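Local coordinates for putative Nitroreductase (Anabaena variabilis ATCC 29413, PDB 3EO7), which binds flavin mononucleotide and is probably an FMN-dependent oxidoreductase of the nitroreductase family, at residues V113-G117 with D142-L147; D301-F305 with L406-R410; K18-I24 with G483-Q488; L97-P101 with K333-T337. All coordinates share one frame; numbering follows the deposited sequence. Where two conformers were deposited one is given.

Interaction 1: V113-G117 with D142-L147; sequences VVSRG and DVWQSL
At the end of strand 109-115 in the antiparallel sheet of the first nitroreductase-family region, R116 lies across the indole of W144, the first residue of helix 144-150. R116 CD sits 3.5 Å from the centroid of the five-membered ring of W144, only 7° off its normal, a CH-pi contact over the face. CG lies anti to the backbone N of R116 (chi1 -167°) and the chain beyond is extended, which carries the guanidinium onward over the same face; its plane is 13° from that of the ring, and NE comes 3.4 Å from W144 CD1. At the indole edge, V114 O approaches W144 CZ3 at 3.6 Å in the ring plane. Deeper in, V114 CG1 packs on V143 CG2 at 3.5 Å and, more loosely, on L147 CD2. A water bridges S115 O and V143 N, and in the modelled conformer also donates to D142 OD1. The polar ends are tied further out: R116 reaches E158 in a salt bridge and T160 O, while W144 NE1 bonds L157 O. Strands 124-129 and 162-169 flank the contact, with L125 against V114 and V143, and I165 against V114 and L147.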
# COMPACT_ATOMS: atom_id res chain seq x y z
N VAL A 113 -17.22 -3.07 3.46
CA VAL A 113 -17.56 -2.44 4.72
C VAL A 113 -18.39 -3.44 5.52
O VAL A 113 -19.37 -4.03 5.01
CB VAL A 113 -18.35 -1.13 4.55
CG1 VAL A 113 -18.83 -0.61 5.91
CG2 VAL A 113 -17.53 -0.06 3.83
N VAL A 114 -17.99 -3.62 6.77
CA VAL A 114 -18.70 -4.50 7.72
C VAL A 114 -19.37 -3.60 8.75
O VAL A 114 -18.72 -2.74 9.33
CB VAL A 114 -17.79 -5.52 8.39
CG1 VAL A 114 -18.58 -6.38 9.40
CG2 VAL A 114 -17.13 -6.40 7.35
N SER A 115 -20.68 -3.77 8.93
CA SER A 115 -21.42 -2.96 9.90
C SER A 115 -21.82 -3.75 11.13
O SER A 115 -22.42 -4.83 11.03
CB SER A 115 -22.66 -2.37 9.26
OG SER A 115 -23.44 -1.65 10.24
N ARG A 116 -21.56 -3.18 12.28
CA ARG A 116 -22.02 -3.73 13.54
C ARG A 116 -23.54 -3.58 13.68
O ARG A 116 -24.16 -4.28 14.50
CB ARG A 116 -21.34 -3.00 14.68
CG ARG A 116 -21.49 -3.70 16.04
CD ARG A 116 -20.50 -3.07 16.99
NE ARG A 116 -20.42 -3.84 18.23
CZ ARG A 116 -19.52 -3.63 19.19
NH1 ARG A 116 -18.63 -2.67 19.05
NH2 ARG A 116 -19.49 -4.39 20.27
N GLY A 117 -24.12 -2.61 12.97
CA GLY A 117 -25.55 -2.33 13.04
C GLY A 117 -25.75 -1.06 13.84
O GLY A 117 -25.57 -1.05 15.05
N ASP A 142 -26.13 -10.11 11.96
CA ASP A 142 -25.11 -9.54 12.85
C ASP A 142 -23.88 -10.42 12.82
O ASP A 142 -23.85 -11.50 13.42
CB ASP A 142 -25.57 -9.33 14.29
CG ASP A 142 -24.67 -8.36 15.03
OD1 ASP A 142 -24.49 -7.23 14.52
OD2 ASP A 142 -24.14 -8.69 16.10
N VAL A 143 -22.85 -9.89 12.17
CA VAL A 143 -21.60 -10.59 11.90
C VAL A 143 -20.45 -10.07 12.77
O VAL A 143 -19.33 -10.60 12.70
CB VAL A 143 -21.18 -10.40 10.43
CG1 VAL A 143 -22.24 -10.98 9.45
CG2 VAL A 143 -20.90 -8.93 10.12
N TRP A 144 -20.71 -9.08 13.62
CA TRP A 144 -19.62 -8.42 14.35
C TRP A 144 -18.85 -9.38 15.26
O TRP A 144 -17.60 -9.39 15.25
CB TRP A 144 -20.13 -7.21 15.14
CG TRP A 144 -19.07 -6.23 15.46
CD1 TRP A 144 -18.45 -6.07 16.65
CD2 TRP A 144 -18.46 -5.31 14.56
NE1 TRP A 144 -17.53 -5.07 16.56
CE2 TRP A 144 -17.52 -4.58 15.28
CE3 TRP A 144 -18.66 -5.00 13.21
CZ2 TRP A 144 -16.76 -3.56 14.72
CZ3 TRP A 144 -17.91 -3.99 12.65
CH2 TRP A 144 -16.97 -3.29 13.40
N GLN A 145 -19.57 -10.18 16.04
CA GLN A 145 -18.90 -11.12 16.92
C GLN A 145 -17.99 -12.09 16.15
O GLN A 145 -16.88 -12.40 16.61
CB GLN A 145 -19.88 -11.86 17.82
CG GLN A 145 -19.14 -12.75 18.80
CD GLN A 145 -20.03 -13.32 19.84
OE1 GLN A 145 -20.94 -12.66 20.33
NE2 GLN A 145 -19.77 -14.57 20.22
N SER A 146 -18.46 -12.56 14.99
CA SER A 146 -17.63 -13.45 14.15
C SER A 146 -16.34 -12.73 13.71
O SER A 146 -15.27 -13.34 13.63
CB SER A 146 -18.41 -13.99 12.94
OG SER A 146 -18.83 -12.96 12.04
N LEU A 147 -16.45 -11.44 13.41
CA LEU A 147 -15.28 -10.66 13.03
C LEU A 147 -14.35 -10.51 14.23
O LEU A 147 -13.14 -10.63 14.10
CB LEU A 147 -15.69 -9.29 12.45
CG LEU A 147 -14.49 -8.45 11.94
CD1 LEU A 147 -13.61 -9.20 10.88
CD2 LEU A 147 -15.05 -7.14 11.39
O HOH W 1 -22.84 -7.19 12.63

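Interaction 2: D301-F305 with L406-R410; sequences DKYNF and LRQIR. With PGR (R-1,2-propanediol), chain S; ACT (acetate ion), chain P.
R407 NH1 serves two acceptors: it donates to Y303 O at 2.9 Å, a weak hydrogen bond bent to 129° at the hydrogen, with the carbonyl oxygen near the guanidinium plane, and to a water at 3.0 Å. That water in turn donates to D301 O, so one nitrogen ties two carbonyls of the loop to strand 405-411. R407 reaches them because its chain is extended from CG to NE. The other end of its guanidinium is held within its own strand, where NH2 forms a salt bridge with E405. D301 OD2 lies 4.3 Å from R407 NH2 but well out of the guanidinium plane, so the two share charge proximity and no bond; the D301 carboxylate is instead taken up by the backbone N atoms of K402 and A403.

Further along, the contact turns apolar. I409 CG2 stands over the centre of the F305 ring, 3.6 Å from the centroid and 4° off the normal, while Y398 meets the same ring edge to face. I409 and R410 form a classic beta bulge opposite C396. Beyond it R410 NH2 binds an acetate oxygen, OXT, at 2.9 Å, the acetate probably coming from the crystallisation liquor. The one direct bond from R407 to the loop is thus weak, water carries a second link to a loop carbonyl, and E405 would probably balance the arginine's charge.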
# COMPACT_ATOMS: atom_id res chain seq x y z
N ASP A 301 18.27 4.22 13.95
CA ASP A 301 18.18 3.71 12.59
C ASP A 301 19.13 2.52 12.47
O ASP A 301 20.20 2.51 13.07
CB ASP A 301 18.51 4.82 11.60
CG ASP A 301 17.51 5.99 11.69
OD1 ASP A 301 16.33 5.79 11.40
OD2 ASP A 301 17.95 7.08 12.07
N LYS A 302 18.73 1.52 11.69
CA LYS A 302 19.49 0.28 11.59
C LYS A 302 20.94 0.42 11.18
O LYS A 302 21.80 -0.20 11.78
CB LYS A 302 18.80 -0.68 10.62
CG LYS A 302 19.49 -2.02 10.47
CD LYS A 302 18.61 -2.93 9.57
CE LYS A 302 19.23 -4.21 9.27
NZ LYS A 302 18.27 -5.03 8.47
N TYR A 303 21.22 1.22 10.14
CA TYR A 303 22.60 1.34 9.63
C TYR A 303 23.24 2.65 10.03
O TYR A 303 22.87 3.69 9.53
CB TYR A 303 22.59 1.20 8.11
CG TYR A 303 22.20 -0.18 7.64
CD1 TYR A 303 23.08 -1.25 7.79
CD2 TYR A 303 20.97 -0.42 7.07
CE1 TYR A 303 22.75 -2.52 7.36
CE2 TYR A 303 20.62 -1.69 6.63
CZ TYR A 303 21.52 -2.75 6.79
OH TYR A 303 21.20 -4.02 6.39
N ASN A 304 24.23 2.61 10.90
CA ASN A 304 24.84 3.82 11.35
C ASN A 304 25.66 4.52 10.26
O ASN A 304 25.69 5.76 10.21
CB ASN A 304 25.74 3.56 12.56
CG ASN A 304 24.95 3.17 13.81
OD1 ASN A 304 23.84 3.66 14.05
ND2 ASN A 304 25.55 2.31 14.64
N PHE A 305 26.36 3.73 9.43
CA PHE A 305 27.31 4.30 8.44
C PHE A 305 28.06 5.50 9.08
O PHE A 305 28.05 6.62 8.54
CB PHE A 305 26.59 4.72 7.13
CG PHE A 305 26.00 3.58 6.38
CD1 PHE A 305 26.81 2.60 5.81
CD2 PHE A 305 24.64 3.49 6.18
CE1 PHE A 305 26.25 1.54 5.10
CE2 PHE A 305 24.09 2.44 5.48
CZ PHE A 305 24.89 1.46 4.96
N LEU A 406 20.49 11.78 5.46
CA LEU A 406 20.93 10.99 4.33
C LEU A 406 22.41 10.70 4.63
O LEU A 406 23.14 11.57 5.08
CB LEU A 406 20.84 11.74 3.01
CG LEU A 406 19.43 12.05 2.51
CD1 LEU A 406 19.43 13.06 1.35
CD2 LEU A 406 18.73 10.75 2.15
N ARG A 407 22.81 9.45 4.44
CA ARG A 407 24.22 9.04 4.65
C ARG A 407 24.71 8.52 3.30
O ARG A 407 24.13 7.58 2.78
CB ARG A 407 24.28 8.01 5.77
CG ARG A 407 23.66 8.57 7.05
CD ARG A 407 23.62 7.63 8.20
NE ARG A 407 23.02 8.29 9.36
CZ ARG A 407 22.51 7.68 10.43
NH1 ARG A 407 22.44 6.36 10.48
NH2 ARG A 407 22.02 8.40 11.43
N GLN A 408 25.70 9.19 2.72
CA GLN A 408 26.20 8.84 1.36
C GLN A 408 27.02 7.56 1.41
O GLN A 408 28.01 7.48 2.12
CB GLN A 408 27.05 9.96 0.78
CG GLN A 408 27.38 9.81 -0.70
CD GLN A 408 28.28 10.90 -1.17
OE1 GLN A 408 29.50 10.85 -0.96
NE2 GLN A 408 27.71 11.90 -1.85
N ILE A 409 26.56 6.57 0.66
CA ILE A 409 27.24 5.28 0.60
C ILE A 409 27.92 5.03 -0.74
O ILE A 409 28.77 4.18 -0.82
CB ILE A 409 26.36 4.13 1.06
CG1 ILE A 409 25.18 3.88 0.13
CG2 ILE A 409 25.94 4.35 2.56
CD1 ILE A 409 24.32 2.64 0.56
N ARG A 410 27.54 5.77 -1.79
CA ARG A 410 28.22 5.72 -3.07
C ARG A 410 28.12 7.10 -3.74
O ARG A 410 27.11 7.80 -3.59
CB ARG A 410 27.66 4.68 -4.03
CG ARG A 410 27.79 3.23 -3.64
CD ARG A 410 29.21 2.70 -3.59
NE ARG A 410 29.23 1.26 -3.30
CZ ARG A 410 29.10 0.73 -2.08
NH1 ARG A 410 28.97 1.49 -1.00
NH2 ARG A 410 29.10 -0.58 -1.94
C1 PGR S . 31.41 8.36 2.12
C2 PGR S . 31.70 8.26 0.61
C3 PGR S . 30.74 7.25 -0.04
O1 PGR S . 30.17 9.02 2.41
O2 PGR S . 31.70 9.51 -0.09
C ACT P . 28.05 -1.69 1.43
O ACT P . 27.68 -0.47 1.55
OXT ACT P . 28.97 -1.98 0.62
CH3 ACT P . 27.44 -2.82 2.19
O HOH W 2 21.87 4.84 13.00

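Interaction 3: K18-I24 with G483-Q488; sequences KYDPETI and GFFDDQ. With PGR (R-1,2-propanediol), chain R.
An Asx turn at D20 and an inverse gamma turn centred on F485 meet where the loop after helix 9-16 is fastened to the start of helix 486-493, just past the FMN-binding G482. Among the charged groups, K18 NZ donates to D487 OD1 at 2.7 Å on its syn lone pair, and E15 gives the ammonium a second acidic partner. K18 is extended beyond CG and runs past the D486 side chain, its CG 3.6 Å from D486 CG, before reaching D487. Shortening K18 to an alanine is likely to leave D487 and E15 without their shared cation and to bare the flank of D486. Of the backbone bonds, Y19 N donates to D486 OD1 at 3.1 Å from above the carboxylate plane, while the other oxygen of D486 is bound by R183. In the Asx turn, D20 OD1 accepts from E22 N.

Waters add further links: one donates to Y19 O and Q488 OE1 and accepts from D487 N.

The apolar contacts gather on the F485 ring. P21 CG lies over one face, 3.9 Å from the F485 centroid, in a CH-pi contact, and I24 CD1 approaches F485 CE1 at 3.8 Å. The Y19 ring, in a cation-pi pair with R180, lies beside the backbone before the gamma turn, where Y19 CE2 comes 3.7 Å from G483 CA.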
# COMPACT_ATOMS: atom_id res chain seq x y z
N LYS A 18 11.88 -13.04 -8.64
CA LYS A 18 12.84 -12.01 -9.03
C LYS A 18 12.87 -11.98 -10.55
O LYS A 18 12.47 -12.94 -11.20
CB LYS A 18 14.23 -12.41 -8.55
CG LYS A 18 14.40 -12.47 -7.03
CD LYS A 18 15.81 -12.73 -6.58
CE LYS A 18 15.95 -12.56 -5.07
NZ LYS A 18 17.32 -12.97 -4.56
N TYR A 19 13.40 -10.89 -11.11
CA TYR A 19 13.75 -10.86 -12.53
C TYR A 19 15.27 -10.96 -12.56
O TYR A 19 15.95 -10.36 -11.72
CB TYR A 19 13.33 -9.58 -13.22
CG TYR A 19 11.86 -9.46 -13.42
CD1 TYR A 19 11.22 -10.05 -14.52
CD2 TYR A 19 11.09 -8.74 -12.52
CE1 TYR A 19 9.83 -9.90 -14.69
CE2 TYR A 19 9.73 -8.60 -12.69
CZ TYR A 19 9.12 -9.17 -13.77
OH TYR A 19 7.75 -9.00 -13.85
N ASP A 20 15.76 -11.73 -13.52
CA ASP A 20 17.17 -11.99 -13.73
C ASP A 20 17.53 -11.56 -15.17
O ASP A 20 16.88 -12.00 -16.13
CB ASP A 20 17.39 -13.48 -13.55
CG ASP A 20 18.80 -13.95 -13.90
OD1 ASP A 20 19.68 -13.16 -14.30
OD2 ASP A 20 18.99 -15.17 -13.76
N PRO A 21 18.53 -10.69 -15.32
CA PRO A 21 18.84 -10.27 -16.68
C PRO A 21 19.18 -11.46 -17.58
O PRO A 21 18.94 -11.39 -18.76
CB PRO A 21 20.06 -9.36 -16.51
CG PRO A 21 20.11 -8.99 -15.08
CD PRO A 21 19.43 -10.07 -14.33
N GLU A 22 19.73 -12.53 -17.02
CA GLU A 22 20.11 -13.68 -17.84
C GLU A 22 18.92 -14.46 -18.38
O GLU A 22 19.02 -15.14 -19.41
CB GLU A 22 21.03 -14.59 -17.04
CG GLU A 22 22.43 -13.97 -16.79
N THR A 23 17.76 -14.32 -17.75
CA THR A 23 16.59 -15.10 -18.15
C THR A 23 15.36 -14.30 -18.55
O THR A 23 14.38 -14.89 -19.01
CB THR A 23 16.17 -16.02 -17.01
OG1 THR A 23 15.77 -15.24 -15.89
CG2 THR A 23 17.34 -16.89 -16.58
N ILE A 24 15.38 -12.99 -18.38
CA ILE A 24 14.18 -12.21 -18.65
C ILE A 24 13.69 -12.34 -20.11
O ILE A 24 12.49 -12.39 -20.35
CB ILE A 24 14.35 -10.74 -18.22
CG1 ILE A 24 12.99 -10.05 -18.18
CG2 ILE A 24 15.40 -10.04 -19.08
CD1 ILE A 24 12.99 -8.71 -17.52
N GLY A 483 8.54 -4.09 -10.95
CA GLY A 483 9.46 -5.07 -11.51
C GLY A 483 10.84 -4.48 -11.72
O GLY A 483 11.01 -3.40 -12.28
N PHE A 484 11.85 -5.22 -11.28
CA PHE A 484 13.24 -4.75 -11.35
C PHE A 484 14.19 -5.94 -11.26
O PHE A 484 13.76 -7.06 -10.94
CB PHE A 484 13.47 -3.74 -10.19
CG PHE A 484 12.95 -4.22 -8.86
CD1 PHE A 484 13.70 -5.07 -8.07
CD2 PHE A 484 11.65 -3.86 -8.44
CE1 PHE A 484 13.18 -5.56 -6.86
CE2 PHE A 484 11.14 -4.35 -7.23
CZ PHE A 484 11.91 -5.20 -6.45
N PHE A 485 15.46 -5.71 -11.57
CA PHE A 485 16.45 -6.77 -11.47
C PHE A 485 16.91 -6.86 -10.03
O PHE A 485 17.92 -6.26 -9.64
CB PHE A 485 17.58 -6.54 -12.46
CG PHE A 485 17.17 -6.74 -13.90
CD1 PHE A 485 16.58 -7.93 -14.31
CD2 PHE A 485 17.44 -5.76 -14.85
CE1 PHE A 485 16.21 -8.11 -15.64
CE2 PHE A 485 17.08 -5.95 -16.19
CZ PHE A 485 16.46 -7.10 -16.57
N ASP A 486 16.18 -7.69 -9.26
CA ASP A 486 16.35 -7.77 -7.81
C ASP A 486 17.80 -7.82 -7.31
O ASP A 486 18.20 -6.97 -6.52
CB ASP A 486 15.62 -9.00 -7.27
CG ASP A 486 14.09 -8.95 -7.51
OD1 ASP A 486 13.70 -8.93 -8.70
OD2 ASP A 486 13.33 -8.94 -6.50
N ASP A 487 18.53 -8.83 -7.74
CA ASP A 487 19.88 -9.05 -7.20
C ASP A 487 20.86 -8.00 -7.65
O ASP A 487 21.77 -7.63 -6.89
CB ASP A 487 20.40 -10.45 -7.55
CG ASP A 487 19.64 -11.57 -6.83
OD1 ASP A 487 19.06 -11.33 -5.76
OD2 ASP A 487 19.61 -12.68 -7.39
N GLN A 488 20.64 -7.44 -8.84
CA GLN A 488 21.57 -6.47 -9.40
C GLN A 488 21.51 -5.11 -8.74
O GLN A 488 22.46 -4.33 -8.81
CB GLN A 488 21.34 -6.38 -10.92
CG GLN A 488 21.86 -7.60 -11.72
CD GLN A 488 21.09 -8.89 -11.47
OE1 GLN A 488 19.86 -8.88 -11.29
NE2 GLN A 488 21.80 -10.02 -11.44
C1 PGR R . 20.29 -9.56 -3.14
C2 PGR R . 21.82 -9.55 -3.14
C3 PGR R . 22.38 -10.95 -3.30
O1 PGR R . 19.79 -9.23 -1.83
O2 PGR R . 22.38 -8.75 -4.20
O HOH W 3 19.64 -15.02 -6.00
O HOH W 4 17.97 -10.50 -10.05
O HOH W 5 20.59 -12.57 -11.14

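Interaction 4: L97-P101 with K333-T337; sequences LRAAP and KRRST. With FMN (flavin mononucleotide), chain B.
In the phosphate-binding site for FMN, R334 bridges the carbonyls of R98 and A99, at the end of strand 93-98, and the phosphate. R334 NH1 donates to O1P and its NH2 to O3P, while R335 binds O2P through NE and O3P through NH2 at 2.7 Å. S336 completes the grip, its N donating to O2P and its OG to O1P, so that each of the three terminal oxygens accepts two hydrogen bonds.

On the protein side, R334 NE donates to A99 O at 3.2 Å, from above the carbonyl plane, and NH2 makes a weak bond to R98 O at 2.8 Å. A99 O also receives a water, which NE of R334 donates to, and the amide of N195. Bends at chi2 and chi3 (-143° and 60°) fold the R334 chain back to reach these partners. A lysine in its place would probably lose the two-pronged hold on O1P and O3P together with the bonds to A99 O and R98 O.

R335 NH1 is taken up by T85. Each guanidinium has a residue of 97-101 over one face: L97 CB on that of R335, 3.5 Å from NH2, and P101 CD over the centre of that of R334, 3.8 Å from its CZ.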
# COMPACT_ATOMS: atom_id res chain seq x y z
N LEU A 97 -9.24 4.52 -14.11
CA LEU A 97 -8.19 4.70 -13.15
C LEU A 97 -8.81 5.18 -11.85
O LEU A 97 -9.90 5.77 -11.83
CB LEU A 97 -7.15 5.69 -13.65
CG LEU A 97 -6.56 5.42 -15.04
CD1 LEU A 97 -5.50 6.48 -15.33
CD2 LEU A 97 -5.97 4.02 -15.19
N ARG A 98 -8.11 4.90 -10.77
CA ARG A 98 -8.63 5.10 -9.44
C ARG A 98 -7.77 5.93 -8.53
O ARG A 98 -6.63 6.29 -8.85
CB ARG A 98 -8.86 3.71 -8.78
CG ARG A 98 -9.57 2.69 -9.68
CD ARG A 98 -10.05 1.45 -8.94
NE ARG A 98 -10.52 0.49 -9.94
CZ ARG A 98 -11.06 -0.69 -9.67
NH1 ARG A 98 -11.29 -1.06 -8.44
NH2 ARG A 98 -11.40 -1.48 -10.68
N ALA A 99 -8.32 6.22 -7.36
CA ALA A 99 -7.63 6.99 -6.33
C ALA A 99 -6.32 6.30 -5.92
O ALA A 99 -5.36 6.97 -5.52
CB ALA A 99 -8.54 7.19 -5.09
N ALA A 100 -6.31 4.97 -5.93
CA ALA A 100 -5.12 4.20 -5.63
C ALA A 100 -4.50 3.71 -6.96
O ALA A 100 -5.23 3.24 -7.83
CB ALA A 100 -5.45 2.98 -4.77
N PRO A 101 -3.16 3.82 -7.09
CA PRO A 101 -2.44 3.27 -8.25
C PRO A 101 -2.46 1.74 -8.14
O PRO A 101 -2.79 1.20 -7.09
CB PRO A 101 -1.03 3.81 -8.10
CG PRO A 101 -0.87 3.99 -6.59
CD PRO A 101 -2.23 4.45 -6.12
N LYS A 333 -6.67 14.20 -8.17
CA LYS A 333 -5.97 14.40 -9.46
C LYS A 333 -4.75 13.51 -9.67
O LYS A 333 -4.22 13.43 -10.78
CB LYS A 333 -5.56 15.86 -9.63
CG LYS A 333 -4.40 16.31 -8.81
CD LYS A 333 -4.13 17.81 -9.06
CE LYS A 333 -2.95 18.32 -8.23
NZ LYS A 333 -2.73 19.79 -8.44
N ARG A 334 -4.33 12.83 -8.60
CA ARG A 334 -3.09 12.05 -8.60
C ARG A 334 -3.08 11.03 -9.71
O ARG A 334 -3.99 10.23 -9.84
CB ARG A 334 -2.96 11.31 -7.27
CG ARG A 334 -1.68 10.43 -7.21
CD ARG A 334 -1.90 9.13 -6.46
NE ARG A 334 -2.95 8.29 -7.07
CZ ARG A 334 -2.82 7.57 -8.17
NH1 ARG A 334 -1.67 7.51 -8.81
NH2 ARG A 334 -3.86 6.88 -8.59
N ARG A 335 -2.02 11.07 -10.52
CA ARG A 335 -1.76 10.07 -11.55
C ARG A 335 -0.29 9.67 -11.47
O ARG A 335 0.55 10.47 -11.04
CB ARG A 335 -2.00 10.67 -12.93
CG ARG A 335 -3.42 11.13 -13.22
CD ARG A 335 -4.30 10.04 -13.80
NE ARG A 335 -4.60 8.94 -12.87
CZ ARG A 335 -5.64 8.93 -12.05
NH1 ARG A 335 -6.50 9.93 -12.01
NH2 ARG A 335 -5.87 7.86 -11.29
N SER A 336 0.02 8.45 -11.92
CA SER A 336 1.38 7.99 -12.05
C SER A 336 1.92 8.65 -13.33
O SER A 336 1.36 8.48 -14.41
CB SER A 336 1.44 6.48 -12.17
OG SER A 336 1.06 5.88 -10.95
N THR A 337 3.03 9.35 -13.21
CA THR A 337 3.64 10.05 -14.34
C THR A 337 4.21 9.08 -15.39
O THR A 337 4.94 8.15 -15.07
CB THR A 337 4.73 10.97 -13.82
OG1 THR A 337 4.19 11.73 -12.73
CG2 THR A 337 5.27 11.89 -14.93
N1 FMN B . 4.09 2.37 -13.85
C2 FMN B . 5.10 2.18 -14.77
O2 FMN B . 5.18 2.87 -15.78
N3 FMN B . 6.05 1.20 -14.65
C4 FMN B . 6.04 0.31 -13.62
O4 FMN B . 7.02 -0.43 -13.46
C4A FMN B . 5.04 0.47 -12.66
N5 FMN B . 4.94 -0.43 -11.62
C5A FMN B . 3.98 -0.21 -10.60
C6 FMN B . 3.92 -1.02 -9.47
C7 FMN B . 2.96 -0.83 -8.48
C7M FMN B . 3.00 -1.66 -7.19
C8 FMN B . 2.04 0.21 -8.61
C8M FMN B . 1.11 0.59 -7.48
C9 FMN B . 2.08 1.05 -9.73
C9A FMN B . 3.05 0.84 -10.73
N10 FMN B . 3.09 1.66 -11.85
C10 FMN B . 4.07 1.49 -12.79
C1' FMN B . 1.98 2.64 -12.16
C2' FMN B . 0.73 1.97 -12.70
O2' FMN B . 0.90 1.67 -14.10
C3' FMN B . -0.47 2.89 -12.46
O3' FMN B . -0.73 3.01 -11.06
C4' FMN B . -1.74 2.48 -13.23
O4' FMN B . -1.51 2.51 -14.67
C5' FMN B . -2.90 3.38 -12.85
O5' FMN B . -2.62 4.73 -13.13
P FMN B . -2.66 5.84 -12.01
O1P FMN B . -1.56 5.52 -11.01
O2P FMN B . -2.39 7.15 -12.76
O3P FMN B . -4.00 5.87 -11.35
O HOH W 6 -4.89 9.55 -4.99

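Interaction 4 lies nearest the chain's centre in space, about 13 Å from it (centre to centre), and unites the two nitroreductase-family regions around the FMN phosphate, joining the end of strand 93-98 and the residues after it to the loop after helix 325-333. The others are peripheral. Interaction 1, between the first region's sheet and helix 144-150, and interaction 2, where a loop packs on strand 405-411 of the second region's sheet, lie on opposite sides of that centre, their centres about 46 Å apart. Interaction 3 encloses the other three along the sequence; its centre is about 27 Å from that of interaction 4. Interaction 1 is nested within interaction 4, whereas interactions 2 and 4 alternate. Both regions thus contribute to one flavin site.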